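Long-range contact in insecticidal Delta-Endotoxin Cry8Ea1 (PDB 3EB7), which is a three-domain crystal toxin of Bacillus thuringiensis that kills insect larvae living underground, probably by forming pores in gut-cell membranes: residues R517-A531 and E542-F555. Sequence-based numbering, arbitrary orientation.
Sequences RGGTTVNNGRFNKSA and ENFKFASFSTPFTF
The carbonyl oxygen of T554 is gripped by two nitrogens of R517, NE and NH2, each 2.7 Å from T554 O. The acceptor lies in the guanidinium plane, with NE on a lone pair and NH2 nearly in line with the C=O bond. R517 reaches it by a bent chain: CG is anti to the backbone N (chi1 -173°), and further turns at chi2 and chi3 bring NE and NH2 round to the carbonyl. On the way CG packs 3.7 Å from CD2 of F555, while V522 CG1 sits over one face of the guanidinium. V522 puts its other methyl, CG2, over the face of F553, and one water donates to both V522 O and P552 O, tying the backbones together.

Farther along, the rings of F549 and F527 lie between the segments. CB of N523 stands over the centre of the F549 ring, 3.5 Å from its centroid, in a CH-pi contact, with the N523 amide stacked nearly flat against the ring. F527 turns an edge toward F549 in an offset edge-to-face pair, planes at 87°, and receives the methyl of A547 over the centre of its own face. V515 also touches F549, and F511 and L513 touch F527, all from the neighbouring strand.

At the far end S530 OG donates to N543 O at 2.8 Å, tilted out of the carbonyl plane, and is also hydrogen-bonded to the backbone N of S507. CG of K545 touches CB of S530, and its bent chain carries NZ back to a hydrogen bond with E542 O of its own segment.

Strand 520-527 is outermost in one sheet and 545-548 belongs to another; F527 and A547 meet between them, and the chain on to F555 extends the contact, mostly through side chains, as in the beta-sandwich C-terminal domain of three-domain Cry toxins.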
ATOM      1  N   ARG A 517     -14.628  22.384 -10.562  1.00 25.64           N
ATOM      2  CA  ARG A 517     -13.311  22.961 -10.403  1.00 26.53           C
ATOM      3  C   ARG A 517     -13.418  24.388  -9.873  1.00 27.41           C
ATOM      4  O   ARG A 517     -14.104  25.254 -10.461  1.00 26.91           O
ATOM      5  CB  ARG A 517     -12.525  22.936 -11.718  1.00 25.97           C
ATOM      6  CG  ARG A 517     -11.070  23.391 -11.543  1.00 27.74           C
ATOM      7  CD  ARG A 517     -10.899  24.893 -11.675  1.00 25.09           C
ATOM      8  NE  ARG A 517     -10.884  25.302 -13.082  1.00 29.05           N
ATOM      9  CZ  ARG A 517     -11.885  25.923 -13.713  1.00 28.74           C
ATOM     10  NH1 ARG A 517     -13.023  26.227 -13.079  1.00 28.65           N
ATOM     11  NH2 ARG A 517     -11.744  26.255 -14.979  1.00 27.03           N
ATOM     12  N   GLY A 518     -12.701  24.633  -8.773  1.00 28.49           N
ATOM     13  CA  GLY A 518     -12.717  25.921  -8.112  1.00 29.10           C
ATOM     14  C   GLY A 518     -14.101  26.451  -7.752  1.00 30.03           C
ATOM     15  O   GLY A 518     -14.261  27.657  -7.576  1.00 30.57           O
ATOM     16  N   GLY A 519     -15.100  25.576  -7.639  1.00 30.54           N
ATOM     17  CA  GLY A 519     -16.484  26.001  -7.375  1.00 31.31           C
ATOM     18  C   GLY A 519     -17.434  25.965  -8.578  1.00 31.64           C
ATOM     19  O   GLY A 519     -18.665  26.003  -8.424  1.00 32.26           O
ATOM     20  N   THR A 520     -16.879  25.853  -9.776  1.00 31.28           N
ATOM     21  CA  THR A 520     -17.690  25.808 -10.981  1.00 31.20           C
ATOM     22  C   THR A 520     -17.536  24.494 -11.769  1.00 30.71           C
ATOM     23  O   THR A 520     -16.464  23.906 -11.778  1.00 30.70           O
ATOM     24  CB  THR A 520     -17.488  27.082 -11.852  1.00 31.71           C
ATOM     25  OG1 THR A 520     -17.359  26.714 -13.217  1.00 34.88           O
ATOM     26  CG2 THR A 520     -16.253  27.847 -11.444  1.00 30.81           C
ATOM     27  N   THR A 521     -18.630  24.041 -12.396  1.00 30.16           N
ATOM     28  CA  THR A 521     -18.698  22.784 -13.142  1.00 29.69           C
ATOM     29  C   THR A 521     -17.942  22.897 -14.438  1.00 29.55           C
ATOM     30  O   THR A 521     -18.178  23.832 -15.225  1.00 31.01           O
ATOM     31  CB  THR A 521     -20.158  22.417 -13.468  1.00 30.15           C
ATOM     32  OG1 THR A 521     -20.864  22.224 -12.245  1.00 31.68           O
ATOM     33  CG2 THR A 521     -20.251  21.127 -14.253  1.00 29.54           C
ATOM     34  N   VAL A 522     -17.042  21.948 -14.678  1.00 27.96           N
ATOM     35  CA  VAL A 522     -16.248  21.951 -15.894  1.00 26.07           C
ATOM     36  C   VAL A 522     -16.546  20.740 -16.791  1.00 26.05           C
ATOM     37  O   VAL A 522     -16.205  20.740 -17.979  1.00 26.44           O
ATOM     38  CB  VAL A 522     -14.708  22.076 -15.600  1.00 26.91           C
ATOM     39  CG1 VAL A 522     -14.328  23.536 -15.247  1.00 23.25           C
ATOM     40  CG2 VAL A 522     -14.217  21.027 -14.533  1.00 23.34           C
ATOM     41  N   ASN A 523     -17.191  19.720 -16.225  1.00 24.70           N
ATOM     42  CA  ASN A 523     -17.537  18.499 -16.940  1.00 23.74           C
ATOM     43  C   ASN A 523     -18.837  17.962 -16.358  1.00 23.97           C
ATOM     44  O   ASN A 523     -19.058  18.077 -15.165  1.00 24.10           O
ATOM     45  CB  ASN A 523     -16.449  17.420 -16.819  1.00 22.80           C
ATOM     46  CG  ASN A 523     -15.143  17.784 -17.506  1.00 21.90           C
ATOM     47  OD1 ASN A 523     -15.095  17.953 -18.725  1.00 24.89           O
ATOM     48  ND2 ASN A 523     -14.068  17.862 -16.741  1.00 17.49           N
ATOM     49  N   ASN A 524     -19.716  17.429 -17.197  1.00 25.23           N
ATOM     50  CA  ASN A 524     -20.962  16.754 -16.708  1.00 25.92           C
ATOM     51  C   ASN A 524     -21.328  15.650 -17.688  1.00 24.40           C
ATOM     52  O   ASN A 524     -21.154  15.817 -18.894  1.00 23.57           O
ATOM     53  CB  ASN A 524     -22.189  17.704 -16.526  1.00 26.44           C
ATOM     54  CG  ASN A 524     -23.384  17.020 -15.705  1.00 30.15           C
ATOM     55  OD1 ASN A 524     -23.435  17.161 -14.473  1.00 37.65           O
ATOM     56  ND2 ASN A 524     -24.303  16.271 -16.386  1.00 32.57           N
ATOM     57  N   GLY A 525     -21.834  14.534 -17.174  1.00 23.57           N
ATOM     58  CA  GLY A 525     -22.236  13.456 -18.057  1.00 23.08           C
ATOM     59  C   GLY A 525     -22.943  12.357 -17.338  1.00 22.58           C
ATOM     60  O   GLY A 525     -22.968  12.337 -16.121  1.00 23.13           O
ATOM     61  N   ARG A 526     -23.497  11.430 -18.103  1.00 22.08           N
ATOM     62  CA  ARG A 526     -24.124  10.252 -17.562  1.00 22.45           C
ATOM     63  C   ARG A 526     -23.206   9.062 -17.754  1.00 22.57           C
ATOM     64  O   ARG A 526     -22.545   8.952 -18.784  1.00 22.69           O
ATOM     65  CB  ARG A 526     -25.456   9.970 -18.254  1.00 22.35           C
ATOM     66  CG  ARG A 526     -26.163   8.771 -17.649  1.00 23.40           C
ATOM     67  CD  ARG A 526     -27.582   9.140 -17.456  1.00 24.94           C
ATOM     68  NE  ARG A 526     -28.364   8.126 -16.751  1.00 24.29           N
ATOM     69  CZ  ARG A 526     -28.813   8.305 -15.523  1.00 21.51           C
ATOM     70  NH1 ARG A 526     -28.499   9.416 -14.873  1.00 20.40           N
ATOM     71  NH2 ARG A 526     -29.532   7.375 -14.938  1.00 22.70           N
ATOM     72  N   PHE A 527     -23.163   8.169 -16.757  1.00 22.56           N
ATOM     73  CA  PHE A 527     -22.319   7.002 -16.841  1.00 22.40           C
ATOM     74  C   PHE A 527     -23.092   5.779 -16.463  1.00 23.04           C
ATOM     75  O   PHE A 527     -24.062   5.848 -15.720  1.00 23.65           O
ATOM     76  CB  PHE A 527     -21.037   7.214 -16.017  1.00 22.23           C
ATOM     77  CG  PHE A 527     -20.255   8.399 -16.483  1.00 20.36           C
ATOM     78  CD1 PHE A 527     -20.501   9.669 -15.937  1.00 18.61           C
ATOM     79  CD2 PHE A 527     -19.350   8.263 -17.546  1.00 17.41           C
ATOM     80  CE1 PHE A 527     -19.823  10.790 -16.421  1.00 19.64           C
ATOM     81  CE2 PHE A 527     -18.685   9.364 -18.042  1.00 18.93           C
ATOM     82  CZ  PHE A 527     -18.908  10.636 -17.491  1.00 20.80           C
ATOM     83  N   ASN A 528     -22.684   4.657 -17.021  1.00 23.90           N
ATOM     84  CA  ASN A 528     -23.457   3.441 -16.912  1.00 24.24           C
ATOM     85  C   ASN A 528     -22.950   2.543 -15.800  1.00 24.09           C
ATOM     86  O   ASN A 528     -21.816   2.661 -15.353  1.00 24.10           O
ATOM     87  CB  ASN A 528     -23.450   2.702 -18.255  1.00 25.86           C
ATOM     88  CG  ASN A 528     -24.285   3.416 -19.337  1.00 25.66           C
ATOM     89  OD1 ASN A 528     -25.269   4.084 -19.041  1.00 27.57           O
ATOM     90  ND2 ASN A 528     -23.916   3.217 -20.587  1.00 29.36           N
ATOM     91  N   LYS A 529     -23.816   1.659 -15.345  1.00 23.83           N
ATOM     92  CA  LYS A 529     -23.503   0.772 -14.262  1.00 24.09           C
ATOM     93  C   LYS A 529     -22.465  -0.247 -14.724  1.00 23.57           C
ATOM     94  O   LYS A 529     -22.407  -0.568 -15.905  1.00 23.48           O
ATOM     95  CB  LYS A 529     -24.770   0.085 -13.744  1.00 23.78           C
ATOM     96  CG  LYS A 529     -25.372  -0.965 -14.628  1.00 26.75           C
ATOM     97  CD  LYS A 529     -26.570  -1.591 -13.900  1.00 30.35           C
ATOM     98  CE  LYS A 529     -26.826  -2.991 -14.383  1.00 36.30           C
ATOM     99  NZ  LYS A 529     -27.546  -3.849 -13.368  1.00 39.11           N
ATOM    100  N   SER A 530     -21.682  -0.763 -13.788  1.00 22.93           N
ATOM    101  CA  SER A 530     -20.493  -1.540 -14.124  1.00 23.60           C
ATOM    102  C   SER A 530     -20.528  -2.852 -13.368  1.00 24.04           C
ATOM    103  O   SER A 530     -19.640  -3.695 -13.529  1.00 24.17           O
ATOM    104  CB  SER A 530     -19.238  -0.760 -13.718  1.00 23.17           C
ATOM    105  OG  SER A 530     -19.190  -0.727 -12.308  1.00 20.09           O
ATOM    106  N   ALA A 531     -21.542  -3.009 -12.515  1.00 24.87           N
ATOM    107  CA  ALA A 531     -21.581  -4.153 -11.622  1.00 25.44           C
ATOM    108  C   ALA A 531     -23.009  -4.550 -11.364  1.00 26.29           C
ATOM    109  O   ALA A 531     -23.888  -3.708 -11.435  1.00 26.33           O
ATOM    110  CB  ALA A 531     -20.875  -3.826 -10.310  1.00 24.90           C
ATOM    111  N   GLU A 542     -12.995  -6.494 -13.088  1.00 25.42           N
ATOM    112  CA  GLU A 542     -13.821  -6.052 -14.242  1.00 28.21           C
ATOM    113  C   GLU A 542     -14.984  -5.063 -13.927  1.00 27.28           C
ATOM    114  O   GLU A 542     -15.456  -4.360 -14.823  1.00 26.88           O
ATOM    115  CB  GLU A 542     -14.392  -7.262 -14.973  1.00 27.78           C
ATOM    116  CG  GLU A 542     -15.344  -8.074 -14.097  1.00 31.83           C
ATOM    117  CD  GLU A 542     -16.111  -9.155 -14.880  1.00 33.78           C
ATOM    118  OE1 GLU A 542     -17.329  -9.344 -14.581  1.00 37.98           O
ATOM    119  OE2 GLU A 542     -15.499  -9.795 -15.802  1.00 39.66           O
ATOM    120  N   ASN A 543     -15.427  -5.034 -12.669  1.00 26.64           N
ATOM    121  CA  ASN A 543     -16.427  -4.090 -12.209  1.00 26.60           C
ATOM    122  C   ASN A 543     -15.890  -2.669 -12.011  1.00 27.08           C
ATOM    123  O   ASN A 543     -16.650  -1.769 -11.677  1.00 27.14           O
ATOM    124  CB  ASN A 543     -17.068  -4.583 -10.899  1.00 26.34           C
ATOM    125  CG  ASN A 543     -17.722  -5.970 -11.040  1.00 25.52           C
ATOM    126  OD1 ASN A 543     -18.532  -6.207 -11.946  1.00 23.69           O
ATOM    127  ND2 ASN A 543     -17.390  -6.869 -10.130  1.00 19.80           N
ATOM    128  N   PHE A 544     -14.601  -2.442 -12.233  1.00 27.47           N
ATOM    129  CA  PHE A 544     -14.085  -1.054 -12.219  1.00 28.41           C
ATOM    130  C   PHE A 544     -13.965  -0.466 -13.595  1.00 28.54           C
ATOM    131  O   PHE A 544     -13.458  -1.128 -14.494  1.00 29.06           O
ATOM    132  CB  PHE A 544     -12.766  -1.001 -11.464  1.00 29.05           C
ATOM    133  CG  PHE A 544     -12.938  -1.357 -10.035  1.00 29.83           C
ATOM    134  CD1 PHE A 544     -12.730  -2.658  -9.612  1.00 28.83           C
ATOM    135  CD2 PHE A 544     -13.395  -0.395  -9.125  1.00 28.81           C
ATOM    136  CE1 PHE A 544     -12.938  -2.991  -8.288  1.00 33.56           C
ATOM    137  CE2 PHE A 544     -13.607  -0.716  -7.809  1.00 29.03           C
ATOM    138  CZ  PHE A 544     -13.380  -2.005  -7.376  1.00 30.23           C
ATOM    139  N   LYS A 545     -14.473   0.758 -13.778  1.00 28.57           N
ATOM    140  CA  LYS A 545     -14.478   1.385 -15.105  1.00 28.34           C
ATOM    141  C   LYS A 545     -14.145   2.860 -14.991  1.00 27.64           C
ATOM    142  O   LYS A 545     -14.121   3.407 -13.897  1.00 26.99           O
ATOM    143  CB  LYS A 545     -15.844   1.207 -15.802  1.00 29.88           C
ATOM    144  CG  LYS A 545     -16.301  -0.273 -15.943  1.00 32.29           C
ATOM    145  CD  LYS A 545     -16.834  -0.619 -17.336  1.00 35.72           C
ATOM    146  CE  LYS A 545     -16.832  -2.136 -17.578  1.00 36.20           C
ATOM    147  NZ  LYS A 545     -17.662  -2.927 -16.547  1.00 41.30           N
ATOM    148  N   PHE A 546     -13.926   3.497 -16.134  1.00 26.32           N
ATOM    149  CA  PHE A 546     -13.625   4.916 -16.199  1.00 25.27           C
ATOM    150  C   PHE A 546     -14.821   5.745 -16.660  1.00 24.61           C
ATOM    151  O   PHE A 546     -15.499   5.394 -17.612  1.00 23.43           O
ATOM    152  CB  PHE A 546     -12.431   5.183 -17.126  1.00 24.75           C
ATOM    153  CG  PHE A 546     -11.102   4.980 -16.467  1.00 25.21           C
ATOM    154  CD1 PHE A 546     -10.735   5.752 -15.356  1.00 23.90           C
ATOM    155  CD2 PHE A 546     -10.205   4.029 -16.959  1.00 26.65           C
ATOM    156  CE1 PHE A 546      -9.500   5.574 -14.719  1.00 23.57           C
ATOM    157  CE2 PHE A 546      -8.957   3.833 -16.327  1.00 26.20           C
ATOM    158  CZ  PHE A 546      -8.610   4.616 -15.204  1.00 23.48           C
ATOM    159  N   ALA A 547     -15.089   6.817 -15.928  1.00 23.89           N
ATOM    160  CA  ALA A 547     -15.899   7.910 -16.413  1.00 23.73           C
ATOM    161  C   ALA A 547     -14.915   8.921 -16.997  1.00 23.93           C
ATOM    162  O   ALA A 547     -14.214   9.609 -16.248  1.00 23.62           O
ATOM    163  CB  ALA A 547     -16.703   8.522 -15.283  1.00 23.54           C
ATOM    164  N   SER A 548     -14.869   8.995 -18.332  1.00 23.26           N
ATOM    165  CA  SER A 548     -13.874   9.771 -19.052  1.00 22.99           C
ATOM    166  C   SER A 548     -14.515  10.907 -19.873  1.00 23.87           C
ATOM    167  O   SER A 548     -15.505  10.715 -20.583  1.00 23.81           O
ATOM    168  CB  SER A 548     -13.031   8.848 -19.941  1.00 22.53           C
ATOM    169  OG  SER A 548     -11.986   9.554 -20.601  1.00 23.33           O
ATOM    170  N   PHE A 549     -13.942  12.100 -19.729  1.00 24.55           N
ATOM    171  CA  PHE A 549     -14.342  13.280 -20.448  1.00 24.74           C
ATOM    172  C   PHE A 549     -13.191  13.680 -21.361  1.00 25.40           C
ATOM    173  O   PHE A 549     -12.026  13.591 -20.954  1.00 25.14           O
ATOM    174  CB  PHE A 549     -14.564  14.442 -19.490  1.00 24.27           C
ATOM    175  CG  PHE A 549     -15.635  14.208 -18.469  1.00 24.93           C
ATOM    176  CD1 PHE A 549     -15.290  13.869 -17.151  1.00 20.27           C
ATOM    177  CD2 PHE A 549     -17.000  14.363 -18.802  1.00 23.82           C
ATOM    178  CE1 PHE A 549     -16.271  13.673 -16.180  1.00 20.03           C
ATOM    179  CE2 PHE A 549     -18.008  14.166 -17.819  1.00 24.10           C
ATOM    180  CZ  PHE A 549     -17.634  13.820 -16.502  1.00 22.38           C
ATOM    181  N   SER A 550     -13.544  14.176 -22.549  1.00 25.73           N
ATOM    182  CA  SER A 550     -12.603  14.689 -23.531  1.00 27.42           C
ATOM    183  C   SER A 550     -12.522  16.210 -23.497  1.00 27.59           C
ATOM    184  O   SER A 550     -11.492  16.767 -23.835  1.00 27.93           O
ATOM    185  CB  SER A 550     -12.968  14.212 -24.950  1.00 27.56           C
ATOM    186  OG  SER A 550     -14.318  14.549 -25.272  1.00 31.25           O
ATOM    187  N   THR A 551     -13.603  16.866 -23.089  1.00 27.69           N
ATOM    188  CA  THR A 551     -13.640  18.330 -22.902  1.00 27.76           C
ATOM    189  C   THR A 551     -12.659  18.792 -21.795  1.00 27.32           C
ATOM    190  O   THR A 551     -12.880  18.518 -20.621  1.00 26.47           O
ATOM    191  CB  THR A 551     -15.104  18.800 -22.568  1.00 27.69           C
ATOM    192  OG1 THR A 551     -15.984  18.364 -23.606  1.00 29.22           O
ATOM    193  CG2 THR A 551     -15.223  20.324 -22.412  1.00 27.93           C
ATOM    194  N   PRO A 552     -11.577  19.508 -22.173  1.00 27.66           N
ATOM    195  CA  PRO A 552     -10.599  19.898 -21.172  1.00 27.54           C
ATOM    196  C   PRO A 552     -11.024  21.154 -20.396  1.00 28.17           C
ATOM    197  O   PRO A 552     -12.144  21.666 -20.586  1.00 28.80           O
ATOM    198  CB  PRO A 552      -9.355  20.160 -21.999  1.00 27.42           C
ATOM    199  CG  PRO A 552      -9.900  20.742 -23.281  1.00 29.21           C
ATOM    200  CD  PRO A 552     -11.218  20.005 -23.519  1.00 27.95           C
ATOM    201  N   PHE A 553     -10.139  21.618 -19.509  1.00 27.01           N
ATOM    202  CA  PHE A 553     -10.321  22.828 -18.733  1.00 25.74           C
ATOM    203  C   PHE A 553      -8.942  23.184 -18.187  1.00 25.89           C
ATOM    204  O   PHE A 553      -8.005  22.381 -18.268  1.00 25.82           O
ATOM    205  CB  PHE A 553     -11.291  22.600 -17.586  1.00 25.67           C
ATOM    206  CG  PHE A 553     -10.781  21.608 -16.524  1.00 27.32           C
ATOM    207  CD1 PHE A 553     -10.029  22.046 -15.435  1.00 26.15           C
ATOM    208  CD2 PHE A 553     -11.069  20.249 -16.619  1.00 23.69           C
ATOM    209  CE1 PHE A 553      -9.573  21.139 -14.482  1.00 26.73           C
ATOM    210  CE2 PHE A 553     -10.621  19.373 -15.687  1.00 25.15           C
ATOM    211  CZ  PHE A 553      -9.867  19.815 -14.618  1.00 26.89           C
ATOM    212  N   THR A 554      -8.825  24.394 -17.649  1.00 25.46           N
ATOM    213  CA  THR A 554      -7.642  24.823 -16.923  1.00 25.66           C
ATOM    214  C   THR A 554      -7.998  25.086 -15.446  1.00 25.14           C
ATOM    215  O   THR A 554      -9.148  25.377 -15.120  1.00 24.29           O
ATOM    216  CB  THR A 554      -7.056  26.111 -17.531  1.00 25.44           C
ATOM    217  OG1 THR A 554      -8.074  27.105 -17.534  1.00 26.32           O
ATOM    218  CG2 THR A 554      -6.602  25.875 -18.957  1.00 25.14           C
ATOM    219  N   PHE A 555      -7.010  24.984 -14.565  1.00 25.28           N
ATOM    220  CA  PHE A 555      -7.167  25.503 -13.222  1.00 27.42           C
ATOM    221  C   PHE A 555      -7.096  27.036 -13.177  1.00 28.51           C
ATOM    222  O   PHE A 555      -6.471  27.659 -14.006  1.00 30.42           O
ATOM    223  CB  PHE A 555      -6.148  24.849 -12.282  1.00 27.06           C
ATOM    224  CG  PHE A 555      -6.387  23.382 -12.092  1.00 26.98           C
ATOM    225  CD1 PHE A 555      -5.656  22.448 -12.821  1.00 26.38           C
ATOM    226  CD2 PHE A 555      -7.366  22.948 -11.226  1.00 24.74           C
ATOM    227  CE1 PHE A 555      -5.893  21.106 -12.681  1.00 25.82           C
ATOM    228  CE2 PHE A 555      -7.608  21.619 -11.065  1.00 26.06           C
ATOM    229  CZ  PHE A 555      -6.875  20.681 -11.798  1.00 26.04           C
TER
HETATM  230  O   HOH W   1     -14.434  22.132 -19.229  1.00 32.92           O